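Local coordinates for thioredoxin-like protein (Klebsiella pneumoniae subsp. pneumoniae MGH 78578, PDB 3TY1) that is of unknown function but is a putative aldose 1-epimerase of the galactose mutarotase-like superfamily and may bind carbohydrate, at residues 287-292 with 346-351; 46-51 with 90-95; 237-242 with 257-262. All blocks are in the same frame, centred on the assembly; numbering follows the deposited sequence.

Reading from the N terminus, interaction 2 comes first. It closes a 38-residue stretch by bringing the loop 90-95 back to the start of strand 49-55, in the six-stranded antiparallel sheet. Interaction 3 follows. It closes a short loop of 14 residues, so that segment 237-242 lies against strand 259-265 of the mixed sheet. Interaction 1 is last and joins strands 285-291 and 342-352 inside the ten-stranded sheet, across 53 residues. The three contacts follow in series; none nests in or crosses another. Interactions 1 and 2 lie on opposite sides of the chain centre, with centres 27 Å apart. Interactions 2 and 3 both touch the second subunit.

Interaction 1. Residues 287-292 with 346-351; sequences SIQFDT and DLTYTL
Asp346 meets Asp291 largely through water. Its carbonyl accepts from one water (2.7 Å from Asp346 O), which in turn accepts from the backbone N of Asp291. A second water donates to OD2 of both aspartates. It lies between two carboxylates that are probably both charged, and Arg293 pairs with Asp291 while His193 bonds Asp346. Leu347 comes next. Its CD2 lies alongside Ile288, 3.9 Å from Ile288 CG2, and its CG rests against CB of Phe290. Thr348 pairs with Gln289 through two backbone bonds. Gln289 N to Thr348 O is 2.8 Å and nearly straight at 172°; Thr348 N to Gln289 O is 3.0 Å. The Gln289 and Thr348 side chains lie side by side on one face, and Gln289 NE2 bonds Gln272. Tyr349 points the same way as Ile288, on the opposite face. Ile288 CG1 lies beside the backbone N (chi1 -52°), which leaves CG2 anti to that N and sets this methyl over the tyrosine ring, 4.2 Å from the centroid, as a CH-pi contact. Tyr349 OH bonds Ser212, and its ring meets Phe190 almost parallel. Thr350 and Ser287 then form a second hydrogen-bonded pair. A third water joins Ser287 OG, Thr348 O and Thr350 OG1. This is an antiparallel ladder, water-bridged at the Asp346 end, between neighbouring strands of the large sheet, as in the supersandwich of galactose mutarotase-like proteins.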
ATOM      1  N   SER A 287      28.600   1.209 -22.283  1.00 30.32           N
ATOM      2  CA  SER A 287      27.965   1.776 -23.480  1.00 32.45           C
ATOM      3  C   SER A 287      26.565   1.226 -23.624  1.00 30.18           C
ATOM      4  O   SER A 287      26.278   0.085 -23.191  1.00 29.21           O
ATOM      5  CB  SER A 287      28.775   1.439 -24.739  1.00 34.57           C
ATOM      6  OG  SER A 287      28.787   0.066 -25.004  1.00 33.03           O
ATOM      7  N   ILE A 288      25.704   2.056 -24.180  1.00 28.52           N
ATOM      8  CA  ILE A 288      24.334   1.700 -24.459  1.00 29.99           C
ATOM      9  C   ILE A 288      24.085   1.977 -25.914  1.00 31.96           C
ATOM     10  O   ILE A 288      24.274   3.117 -26.390  1.00 32.32           O
ATOM     11  CB  ILE A 288      23.288   2.512 -23.605  1.00 29.86           C
ATOM     12  CG1 ILE A 288      23.607   2.457 -22.123  1.00 30.39           C
ATOM     13  CG2 ILE A 288      21.862   2.001 -23.797  1.00 29.15           C
ATOM     14  CD1 ILE A 288      22.692   3.367 -21.257  1.00 29.10           C
ATOM     15  N   GLN A 289      23.671   0.951 -26.630  1.00 31.28           N
ATOM     16  CA  GLN A 289      23.204   1.094 -27.996  1.00 31.55           C
ATOM     17  C   GLN A 289      21.703   1.132 -27.988  1.00 33.90           C
ATOM     18  O   GLN A 289      21.078   0.311 -27.342  1.00 35.20           O
ATOM     19  CB  GLN A 289      23.660  -0.068 -28.879  1.00 30.72           C
ATOM     20  CG  GLN A 289      23.082  -0.074 -30.323  1.00 35.14           C
ATOM     21  CD  GLN A 289      23.493  -1.317 -31.127  1.00 36.10           C
ATOM     22  OE1 GLN A 289      24.390  -2.054 -30.728  1.00 40.00           O
ATOM     23  NE2 GLN A 289      22.797  -1.566 -32.219  1.00 36.67           N
ATOM     24  N   PHE A 290      21.121   2.050 -28.751  1.00 33.20           N
ATOM     25  CA  PHE A 290      19.663   2.124 -28.886  1.00 32.82           C
ATOM     26  C   PHE A 290      19.287   2.590 -30.273  1.00 35.60           C
ATOM     27  O   PHE A 290      20.138   3.058 -31.030  1.00 37.56           O
ATOM     28  CB  PHE A 290      18.989   2.954 -27.764  1.00 32.70           C
ATOM     29  CG  PHE A 290      19.356   4.404 -27.727  1.00 36.23           C
ATOM     30  CD1 PHE A 290      20.518   4.816 -27.108  1.00 36.58           C
ATOM     31  CD2 PHE A 290      18.528   5.369 -28.309  1.00 40.66           C
ATOM     32  CE1 PHE A 290      20.885   6.167 -27.080  1.00 37.30           C
ATOM     33  CE2 PHE A 290      18.867   6.724 -28.249  1.00 35.55           C
ATOM     34  CZ  PHE A 290      20.040   7.116 -27.623  1.00 38.72           C
ATOM     35  N   ASP A 291      18.026   2.374 -30.607  1.00 37.00           N
ATOM     36  CA  ASP A 291      17.441   2.642 -31.909  1.00 37.60           C
ATOM     37  C   ASP A 291      16.662   3.962 -31.830  1.00 39.85           C
ATOM     38  O   ASP A 291      15.644   4.047 -31.110  1.00 35.68           O
ATOM     39  CB  ASP A 291      16.511   1.470 -32.250  1.00 39.08           C
ATOM     40  CG  ASP A 291      15.989   1.497 -33.682  1.00 37.19           C
ATOM     41  OD1 ASP A 291      15.427   2.531 -34.145  1.00 42.27           O
ATOM     42  OD2 ASP A 291      16.157   0.468 -34.375  1.00 42.48           O
ATOM     43  N   THR A 292      17.096   4.974 -32.595  1.00 37.20           N
ATOM     44  CA  THR A 292      16.464   6.298 -32.530  1.00 39.96           C
ATOM     45  C   THR A 292      15.046   6.393 -33.141  1.00 42.22           C
ATOM     46  O   THR A 292      14.380   7.407 -32.975  1.00 43.05           O
ATOM     47  CB  THR A 292      17.359   7.406 -33.122  1.00 40.42           C
ATOM     48  OG1 THR A 292      17.652   7.077 -34.467  1.00 39.46           O
ATOM     49  CG2 THR A 292      18.680   7.544 -32.322  1.00 42.38           C
ATOM     50  N   ASP A 346      14.829  -2.140 -28.329  1.00 33.46           N
ATOM     51  CA  ASP A 346      16.025  -2.977 -28.481  1.00 33.93           C
ATOM     52  C   ASP A 346      17.236  -2.148 -28.026  1.00 35.18           C
ATOM     53  O   ASP A 346      17.513  -1.082 -28.607  1.00 36.44           O
ATOM     54  CB  ASP A 346      16.177  -3.386 -29.944  1.00 32.63           C
ATOM     55  CG  ASP A 346      14.967  -4.099 -30.469  1.00 40.74           C
ATOM     56  OD1 ASP A 346      14.534  -5.099 -29.836  1.00 38.10           O
ATOM     57  OD2 ASP A 346      14.427  -3.637 -31.518  1.00 37.94           O
ATOM     58  N   LEU A 347      17.888  -2.594 -26.952  1.00 29.61           N
ATOM     59  CA  LEU A 347      19.061  -1.920 -26.399  1.00 31.07           C
ATOM     60  C   LEU A 347      20.152  -2.926 -26.106  1.00 31.65           C
ATOM     61  O   LEU A 347      19.862  -4.047 -25.689  1.00 31.41           O
ATOM     62  CB  LEU A 347      18.729  -1.132 -25.116  1.00 28.50           C
ATOM     63  CG  LEU A 347      17.701   0.002 -25.176  1.00 33.59           C
ATOM     64  CD1 LEU A 347      16.304  -0.561 -24.961  1.00 33.03           C
ATOM     65  CD2 LEU A 347      18.043   1.055 -24.107  1.00 31.89           C
ATOM     66  N   THR A 348      21.398  -2.537 -26.332  1.00 32.24           N
ATOM     67  CA  THR A 348      22.545  -3.374 -25.943  1.00 31.15           C
ATOM     68  C   THR A 348      23.428  -2.578 -24.994  1.00 30.53           C
ATOM     69  O   THR A 348      23.843  -1.459 -25.309  1.00 32.55           O
ATOM     70  CB  THR A 348      23.352  -3.831 -27.176  1.00 32.18           C
ATOM     71  OG1 THR A 348      22.463  -4.503 -28.071  1.00 32.87           O
ATOM     72  CG2 THR A 348      24.436  -4.779 -26.767  1.00 29.48           C
ATOM     73  N   TYR A 349      23.696  -3.164 -23.846  1.00 27.94           N
ATOM     74  CA  TYR A 349      24.548  -2.616 -22.789  1.00 28.33           C
ATOM     75  C   TYR A 349      25.845  -3.409 -22.743  1.00 28.23           C
ATOM     76  O   TYR A 349      25.827  -4.663 -22.702  1.00 27.06           O
ATOM     77  CB  TYR A 349      23.847  -2.766 -21.442  1.00 27.78           C
ATOM     78  CG  TYR A 349      22.638  -1.911 -21.240  1.00 29.44           C
ATOM     79  CD1 TYR A 349      21.411  -2.203 -21.872  1.00 26.31           C
ATOM     80  CD2 TYR A 349      22.702  -0.788 -20.427  1.00 31.48           C
ATOM     81  CE1 TYR A 349      20.284  -1.380 -21.684  1.00 28.24           C
ATOM     82  CE2 TYR A 349      21.580   0.040 -20.223  1.00 28.10           C
ATOM     83  CZ  TYR A 349      20.380  -0.268 -20.867  1.00 31.57           C
ATOM     84  OH  TYR A 349      19.291   0.548 -20.651  1.00 32.88           O
ATOM     85  N   THR A 350      26.975  -2.706 -22.816  1.00 29.34           N
ATOM     86  CA  THR A 350      28.250  -3.365 -22.838  1.00 29.35           C
ATOM     87  C   THR A 350      29.121  -2.816 -21.717  1.00 30.79           C
ATOM     88  O   THR A 350      29.315  -1.591 -21.592  1.00 31.93           O
ATOM     89  CB  THR A 350      28.978  -3.177 -24.179  1.00 30.26           C
ATOM     90  OG1 THR A 350      28.108  -3.530 -25.270  1.00 30.56           O
ATOM     91  CG2 THR A 350      30.271  -4.022 -24.229  1.00 32.36           C
ATOM     92  N   LEU A 351      29.688  -3.721 -20.945  1.00 28.55           N
ATOM     93  CA  LEU A 351      30.641  -3.371 -19.905  1.00 30.16           C
ATOM     94  C   LEU A 351      32.039  -3.392 -20.568  1.00 32.71           C
ATOM     95  O   LEU A 351      32.577  -4.443 -20.969  1.00 31.45           O
ATOM     96  CB  LEU A 351      30.533  -4.339 -18.718  1.00 29.89           C
ATOM     97  CG  LEU A 351      31.256  -3.868 -17.430  1.00 32.54           C
ATOM     98  CD1 LEU A 351      30.662  -2.534 -16.985  1.00 33.62           C
ATOM     99  CD2 LEU A 351      31.155  -4.888 -16.308  1.00 35.11           C
TER
HETATM  100  O   HOH W   1      26.636  -1.457 -26.099  1.00 29.70           O
HETATM  101  O   HOH W   2      16.241   1.309 -28.755  1.00 32.68           O
HETATM  102  O   HOH W   3      16.116  -2.225 -33.461  1.00 40.53           O

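Interaction 2. Residues 46-51 with 90-95; sequences EGSKIL and VVNPAF
Ser48 and Asn92 carry the tight part of the contact with two polar bonds. Ser48 OG donates to Val90 O at 2.7 Å, from well out of the carbonyl plane. The hydroxyl lies beside its own backbone N (chi1 -70°), which aims it at the loop. Asn92 reaches back the other way. Its ND2 donates to Glu46 O at 3.0 Å, in the carbonyl plane, with an angle of 153° at the hydrogen. The other end of the same amide is also used: Asn92 OD1 accepts from Ala94 N, 3.0 Å away, which makes an Asx turn. Bonds at both ends fix the rotation of the amide. The one from ND2, with that of Ser48, ties the loop 90-95 to the residues leading into strand 49-55, in the six-stranded antiparallel sheet. Packing is looser at the two ends. Ile50 CG2 and Val90 CG2 meet at 4.2 Å, with the side chains crossing at about a right angle. At the other end, Glu46 CB only grazes Phe95 CE2 at 4.4 Å, and the Glu46 carboxylate turns away to bond His41. Here the assembly takes over: Phe95 packs on Asn92 of the second subunit, while Phe95 of the third subunit packs on Asn92.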
ATOM      1  N   GLU A  46      10.239  -7.048   2.558  1.00 28.84           N
ATOM      2  CA  GLU A  46       9.526  -8.286   2.834  1.00 27.80           C
ATOM      3  C   GLU A  46       8.723  -8.769   1.617  1.00 28.38           C
ATOM      4  O   GLU A  46       7.897  -8.049   1.106  1.00 28.35           O
ATOM      5  CB  GLU A  46       8.577  -8.151   4.025  1.00 32.18           C
ATOM      6  CG  GLU A  46       7.811  -9.466   4.352  1.00 36.08           C
ATOM      7  CD  GLU A  46       8.728 -10.712   4.574  1.00 42.39           C
ATOM      8  OE1 GLU A  46       9.706 -10.607   5.322  1.00 52.33           O
ATOM      9  OE2 GLU A  46       8.447 -11.791   4.032  1.00 58.95           O
ATOM     10  N   GLY A  47       9.046  -9.959   1.138  1.00 30.06           N
ATOM     11  CA  GLY A  47       8.348 -10.554  -0.004  1.00 31.27           C
ATOM     12  C   GLY A  47       8.905 -10.181  -1.370  1.00 28.60           C
ATOM     13  O   GLY A  47       8.492 -10.759  -2.339  1.00 30.20           O
ATOM     14  N   SER A  48       9.844  -9.233  -1.448  1.00 26.32           N
ATOM     15  CA  SER A  48      10.443  -8.837  -2.707  1.00 27.24           C
ATOM     16  C   SER A  48      11.294  -9.945  -3.272  1.00 30.73           C
ATOM     17  O   SER A  48      11.984 -10.618  -2.529  1.00 28.93           O
ATOM     18  CB  SER A  48      11.341  -7.618  -2.540  1.00 24.76           C
ATOM     19  OG  SER A  48      10.564  -6.456  -2.266  1.00 26.02           O
ATOM     20  N   LYS A  49      11.244 -10.139  -4.593  1.00 27.97           N
ATOM     21  CA  LYS A  49      12.112 -11.130  -5.227  1.00 26.27           C
ATOM     22  C   LYS A  49      13.256 -10.484  -6.014  1.00 24.81           C
ATOM     23  O   LYS A  49      13.101  -9.386  -6.573  1.00 24.60           O
ATOM     24  CB  LYS A  49      11.305 -11.944  -6.183  1.00 26.09           C
ATOM     25  CG  LYS A  49      10.202 -12.802  -5.594  1.00 32.24           C
ATOM     26  CD  LYS A  49       9.351 -13.436  -6.706  1.00 36.98           C
ATOM     27  CE  LYS A  49       8.317 -12.444  -7.307  1.00 38.05           C
ATOM     28  NZ  LYS A  49       7.580 -13.010  -8.465  1.00 34.56           N
ATOM     29  N   ILE A  50      14.389 -11.173  -6.040  1.00 25.13           N
ATOM     30  CA  ILE A  50      15.479 -10.883  -6.964  1.00 25.30           C
ATOM     31  C   ILE A  50      15.731 -12.128  -7.796  1.00 26.33           C
ATOM     32  O   ILE A  50      15.465 -13.270  -7.343  1.00 26.41           O
ATOM     33  CB  ILE A  50      16.802 -10.401  -6.295  1.00 25.79           C
ATOM     34  CG1 ILE A  50      17.314 -11.367  -5.250  1.00 28.60           C
ATOM     35  CG2 ILE A  50      16.603  -8.974  -5.736  1.00 24.30           C
ATOM     36  CD1 ILE A  50      18.728 -11.028  -4.766  1.00 29.40           C
ATOM     37  N   LEU A  51      16.207 -11.902  -9.019  1.00 25.90           N
ATOM     38  CA  LEU A  51      16.521 -12.989  -9.931  1.00 25.06           C
ATOM     39  C   LEU A  51      17.884 -12.645 -10.508  1.00 25.94           C
ATOM     40  O   LEU A  51      18.067 -11.554 -11.076  1.00 25.37           O
ATOM     41  CB  LEU A  51      15.430 -13.124 -10.990  1.00 26.05           C
ATOM     42  CG  LEU A  51      15.588 -14.111 -12.135  1.00 27.10           C
ATOM     43  CD1 LEU A  51      15.756 -15.513 -11.635  1.00 25.11           C
ATOM     44  CD2 LEU A  51      14.299 -13.997 -13.072  1.00 26.62           C
ATOM     45  N   VAL A  90      15.456  -3.680  -1.427  1.00 26.58           N
ATOM     46  CA  VAL A  90      14.675  -3.933  -2.615  1.00 25.14           C
ATOM     47  C   VAL A  90      13.216  -3.776  -2.141  1.00 25.02           C
ATOM     48  O   VAL A  90      12.574  -4.752  -1.693  1.00 25.19           O
ATOM     49  CB  VAL A  90      14.973  -5.342  -3.178  1.00 25.00           C
ATOM     50  CG1 VAL A  90      14.116  -5.625  -4.463  1.00 24.53           C
ATOM     51  CG2 VAL A  90      16.532  -5.502  -3.431  1.00 21.50           C
ATOM     52  N   VAL A  91      12.704  -2.551  -2.257  1.00 23.94           N
ATOM     53  CA  VAL A  91      11.442  -2.188  -1.624  1.00 23.35           C
ATOM     54  C   VAL A  91      10.268  -2.825  -2.346  1.00 25.33           C
ATOM     55  O   VAL A  91      10.092  -2.656  -3.578  1.00 26.11           O
ATOM     56  CB  VAL A  91      11.284  -0.676  -1.487  1.00 23.48           C
ATOM     57  CG1 VAL A  91       9.937  -0.294  -0.840  1.00 23.88           C
ATOM     58  CG2 VAL A  91      12.511  -0.079  -0.726  1.00 24.65           C
ATOM     59  N   ASN A  92       9.465  -3.579  -1.592  1.00 24.41           N
ATOM     60  CA  ASN A  92       8.260  -4.192  -2.146  1.00 22.64           C
ATOM     61  C   ASN A  92       7.326  -3.006  -2.438  1.00 25.71           C
ATOM     62  O   ASN A  92       7.072  -2.195  -1.553  1.00 24.54           O
ATOM     63  CB  ASN A  92       7.617  -5.102  -1.129  1.00 26.03           C
ATOM     64  CG  ASN A  92       6.425  -5.888  -1.673  1.00 28.75           C
ATOM     65  OD1 ASN A  92       5.562  -5.349  -2.363  1.00 31.83           O
ATOM     66  ND2 ASN A  92       6.323  -7.160  -1.247  1.00 29.93           N
ATOM     67  N   PRO A  93       6.791  -2.897  -3.677  1.00 25.90           N
ATOM     68  CA  PRO A  93       5.872  -1.765  -3.965  1.00 25.57           C
ATOM     69  C   PRO A  93       4.665  -1.607  -3.012  1.00 29.11           C
ATOM     70  O   PRO A  93       4.124  -0.510  -2.923  1.00 28.47           O
ATOM     71  CB  PRO A  93       5.383  -2.094  -5.363  1.00 27.97           C
ATOM     72  CG  PRO A  93       6.550  -2.765  -5.993  1.00 29.76           C
ATOM     73  CD  PRO A  93       7.092  -3.651  -4.909  1.00 29.45           C
ATOM     74  N   ALA A  94       4.265  -2.679  -2.313  1.00 28.98           N
ATOM     75  CA  ALA A  94       3.226  -2.597  -1.253  1.00 30.51           C
ATOM     76  C   ALA A  94       3.529  -1.582  -0.154  1.00 28.08           C
ATOM     77  O   ALA A  94       2.623  -1.090   0.525  1.00 28.80           O
ATOM     78  CB  ALA A  94       2.987  -3.969  -0.645  1.00 29.82           C
ATOM     79  N   PHE A  95       4.809  -1.264   0.039  1.00 26.43           N
ATOM     80  CA  PHE A  95       5.245  -0.296   1.034  1.00 29.06           C
ATOM     81  C   PHE A  95       5.609   1.068   0.449  1.00 33.19           C
ATOM     82  O   PHE A  95       6.216   1.885   1.146  1.00 34.93           O
ATOM     83  CB  PHE A  95       6.474  -0.836   1.792  1.00 27.18           C
ATOM     84  CG  PHE A  95       6.179  -2.057   2.588  1.00 26.31           C
ATOM     85  CD1 PHE A  95       5.288  -2.003   3.670  1.00 30.76           C
ATOM     86  CD2 PHE A  95       6.763  -3.254   2.276  1.00 32.87           C
ATOM     87  CE1 PHE A  95       5.017  -3.144   4.436  1.00 33.79           C
ATOM     88  CE2 PHE A  95       6.455  -4.403   3.009  1.00 32.26           C
ATOM     89  CZ  PHE A  95       5.595  -4.335   4.089  1.00 32.87           C
TER

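Interaction 3. Residues 237-242 with 257-262; sequences DYAKSG and DEMVFN
Tyr238 lays one ring face against the methyl end of Met259, which is modelled as selenomethionine. Met259 CE is 4.0 Å from the ring centroid, displaced toward the rim, and forms a CH-pi contact. The two side chains cross at about a right angle. Tyr238 has CG anti to its backbone N (chi1 -179°), and this swings the ring out beside strand 259-265. There the ring edge faces the backbone: Glu258 O lies in the ring plane, 3.1 Å from Tyr238 CE2. Tyr238 OH is bonded to Phe256 O, so a second point holds the ring. The selenium lies obliquely to the same ring, a Met-aromatic contact. The Met259 chain is extended beyond CG and runs alongside segment 237-242. Its CE also sits 3.3 Å from Ser241 OG, and its SE is 3.8 Å from Gly242 N. Residues 237-241 have helical backbone angles without the regular bonds, and the segment belongs to the loop that joins the antiparallel neighbours 231-234 and 259-265 of the mixed sheet. The loop folds back over the strand it leads into. Ala239 takes the middle of the contact. Its CB lies 4.0 Å from Met259 CB and nearer still to the carbonyl of Val260. Phe261 covers the next part, with CE1 3.3 Å from Ala239 O and CZ 3.6 Å from Gly242 C, both met obliquely. The same Ala239 carbonyl accepts a backbone bond from Gly242 N. Glu258 points away from the loop. Its carboxylate pairs with Lys171 of the second subunit and also bonds Trp301. Asp257 shares that lysine, so the residues just before strand 259-265 are tied to the second subunit.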
ATOM      1  N   ASP A 237      17.765  26.384 -15.731  1.00 47.62           N
ATOM      2  CA  ASP A 237      18.765  27.435 -15.581  1.00 49.06           C
ATOM      3  C   ASP A 237      20.000  26.992 -14.809  1.00 48.49           C
ATOM      4  O   ASP A 237      21.127  27.377 -15.147  1.00 47.19           O
ATOM      5  CB  ASP A 237      18.135  28.673 -14.901  1.00 53.47           C
ATOM      6  CG  ASP A 237      17.173  29.443 -15.832  1.00 58.72           C
ATOM      7  OD1 ASP A 237      17.277  29.348 -17.082  1.00 66.12           O
ATOM      8  OD2 ASP A 237      16.299  30.157 -15.298  1.00 76.84           O
ATOM      9  N   TYR A 238      19.790  26.133 -13.822  1.00 47.45           N
ATOM     10  CA  TYR A 238      20.874  25.655 -13.004  1.00 46.76           C
ATOM     11  C   TYR A 238      21.868  24.869 -13.828  1.00 46.22           C
ATOM     12  O   TYR A 238      23.055  24.978 -13.575  1.00 48.40           O
ATOM     13  CB  TYR A 238      20.351  24.816 -11.848  1.00 45.22           C
ATOM     14  CG  TYR A 238      21.433  24.303 -10.942  1.00 45.28           C
ATOM     15  CD1 TYR A 238      22.098  25.164 -10.063  1.00 49.14           C
ATOM     16  CD2 TYR A 238      21.782  22.945 -10.927  1.00 39.70           C
ATOM     17  CE1 TYR A 238      23.111  24.696  -9.211  1.00 47.42           C
ATOM     18  CE2 TYR A 238      22.793  22.476 -10.082  1.00 39.80           C
ATOM     19  CZ  TYR A 238      23.445  23.360  -9.215  1.00 45.51           C
ATOM     20  OH  TYR A 238      24.430  22.892  -8.380  1.00 44.01           O
ATOM     21  N   ALA A 239      21.399  24.103 -14.816  1.00 45.39           N
ATOM     22  CA  ALA A 239      22.304  23.327 -15.671  1.00 45.06           C
ATOM     23  C   ALA A 239      23.082  24.181 -16.701  1.00 44.62           C
ATOM     24  O   ALA A 239      24.013  23.682 -17.321  1.00 44.12           O
ATOM     25  CB  ALA A 239      21.559  22.206 -16.365  1.00 41.10           C
ATOM     26  N   LYS A 240      22.710  25.437 -16.904  1.00 45.93           N
ATOM     27  CA  LYS A 240      23.402  26.272 -17.905  1.00 47.13           C
ATOM     28  C   LYS A 240      24.904  26.341 -17.647  1.00 47.96           C
ATOM     29  O   LYS A 240      25.659  26.290 -18.579  1.00 49.38           O
ATOM     30  CB  LYS A 240      22.834  27.698 -17.964  1.00 49.78           C
ATOM     31  CG  LYS A 240      21.533  27.852 -18.745  1.00 51.44           C
ATOM     32  CD  LYS A 240      20.931  29.263 -18.505  1.00 61.45           C
ATOM     33  CE  LYS A 240      19.821  29.606 -19.490  1.00 64.73           C
ATOM     34  NZ  LYS A 240      19.316  30.993 -19.334  1.00 71.39           N
ATOM     35  N   SER A 241      25.334  26.426 -16.384  1.00 46.97           N
ATOM     36  CA  SER A 241      26.762  26.547 -16.077  1.00 49.92           C
ATOM     37  C   SER A 241      27.618  25.317 -16.451  1.00 48.14           C
ATOM     38  O   SER A 241      28.828  25.443 -16.665  1.00 52.04           O
ATOM     39  CB  SER A 241      26.984  26.965 -14.612  1.00 50.67           C
ATOM     40  OG  SER A 241      27.089  25.863 -13.767  1.00 60.42           O
ATOM     41  N   GLY A 242      26.986  24.153 -16.563  1.00 45.41           N
ATOM     42  CA  GLY A 242      27.642  22.911 -16.954  1.00 43.13           C
ATOM     43  C   GLY A 242      27.614  22.579 -18.434  1.00 44.52           C
ATOM     44  O   GLY A 242      28.247  21.614 -18.842  1.00 41.96           O
ATOM     45  N   ASP A 257      23.918  18.787  -6.209  1.00 38.89           N
ATOM     46  CA  ASP A 257      22.618  18.227  -6.539  1.00 38.76           C
ATOM     47  C   ASP A 257      22.685  17.497  -7.887  1.00 37.88           C
ATOM     48  O   ASP A 257      23.116  16.358  -7.940  1.00 38.10           O
ATOM     49  CB  ASP A 257      21.466  19.256  -6.508  1.00 41.18           C
ATOM     50  CG  ASP A 257      20.076  18.577  -6.692  1.00 38.94           C
ATOM     51  OD1 ASP A 257      19.837  17.495  -6.106  1.00 42.70           O
ATOM     52  OD2 ASP A 257      19.223  19.111  -7.397  1.00 51.71           O
ATOM     53  N   GLU A 258      22.275  18.150  -8.967  1.00 39.61           N
ATOM     54  CA  GLU A 258      22.328  17.554 -10.296  1.00 37.64           C
ATOM     55  C   GLU A 258      22.297  18.596 -11.394  1.00 38.21           C
ATOM     56  O   GLU A 258      21.815  19.735 -11.197  1.00 39.00           O
ATOM     57  CB  GLU A 258      21.140  16.597 -10.503  1.00 37.92           C
ATOM     58  CG  GLU A 258      19.776  17.274 -10.502  1.00 37.34           C
ATOM     59  CD  GLU A 258      18.618  16.318 -10.640  1.00 44.93           C
ATOM     60  OE1 GLU A 258      18.627  15.259  -9.969  1.00 39.09           O
ATOM     61  OE2 GLU A 258      17.669  16.649 -11.384  1.00 43.10           O
HETATM   62  N   MSE A 259      22.812  18.201 -12.554  1.00 33.35           N
HETATM   63  CA  MSE A 259      22.610  18.999 -13.782  1.00 38.25           C
HETATM   64  C   MSE A 259      22.155  18.003 -14.845  1.00 35.43           C
HETATM   65  O   MSE A 259      22.739  16.918 -14.995  1.00 33.81           O
HETATM   66  CB  MSE A 259      23.868  19.773 -14.187  1.00 33.51           C
HETATM   67  CG  MSE A 259      24.175  20.883 -13.257  1.00 41.62           C
HETATM   68 SE   MSE A 259      25.687  21.915 -13.835  0.75 40.08          SE
HETATM   69  CE  MSE A 259      25.671  23.199 -12.364  1.00 44.09           C
ATOM     70  N   VAL A 260      21.053  18.334 -15.500  1.00 35.40           N
ATOM     71  CA  VAL A 260      20.485  17.474 -16.515  1.00 35.54           C
ATOM     72  C   VAL A 260      20.560  18.192 -17.849  1.00 37.29           C
ATOM     73  O   VAL A 260      20.422  19.410 -17.866  1.00 37.72           O
ATOM     74  CB  VAL A 260      19.040  17.118 -16.168  1.00 34.73           C
ATOM     75  CG1 VAL A 260      18.409  16.320 -17.304  1.00 33.13           C
ATOM     76  CG2 VAL A 260      19.038  16.298 -14.859  1.00 36.49           C
ATOM     77  N   PHE A 261      20.812  17.426 -18.931  1.00 35.94           N
ATOM     78  CA  PHE A 261      20.910  17.958 -20.286  1.00 38.98           C
ATOM     79  C   PHE A 261      20.047  17.135 -21.214  1.00 40.08           C
ATOM     80  O   PHE A 261      19.976  15.869 -21.114  1.00 38.61           O
ATOM     81  CB  PHE A 261      22.367  17.994 -20.757  1.00 40.55           C
ATOM     82  CG  PHE A 261      23.247  18.837 -19.869  1.00 41.70           C
ATOM     83  CD1 PHE A 261      23.329  20.214 -20.060  1.00 42.05           C
ATOM     84  CD2 PHE A 261      23.933  18.272 -18.805  1.00 40.08           C
ATOM     85  CE1 PHE A 261      24.102  21.008 -19.207  1.00 41.73           C
ATOM     86  CE2 PHE A 261      24.714  19.055 -17.959  1.00 38.41           C
ATOM     87  CZ  PHE A 261      24.807  20.421 -18.175  1.00 45.59           C
ATOM     88  N   ASN A 262      19.363  17.855 -22.090  1.00 38.69           N
ATOM     89  CA  ASN A 262      18.507  17.258 -23.089  1.00 39.73           C
ATOM     90  C   ASN A 262      19.233  17.187 -24.406  1.00 41.10           C
ATOM     91  O   ASN A 262      19.635  18.226 -24.921  1.00 43.33           O
ATOM     92  CB  ASN A 262      17.250  18.078 -23.229  1.00 39.35           C
ATOM     93  CG  ASN A 262      16.413  18.075 -21.974  1.00 41.33           C
ATOM     94  OD1 ASN A 262      16.265  17.042 -21.305  1.00 35.74           O
ATOM     95  ND2 ASN A 262      15.817  19.233 -21.668  1.00 38.58           N
TER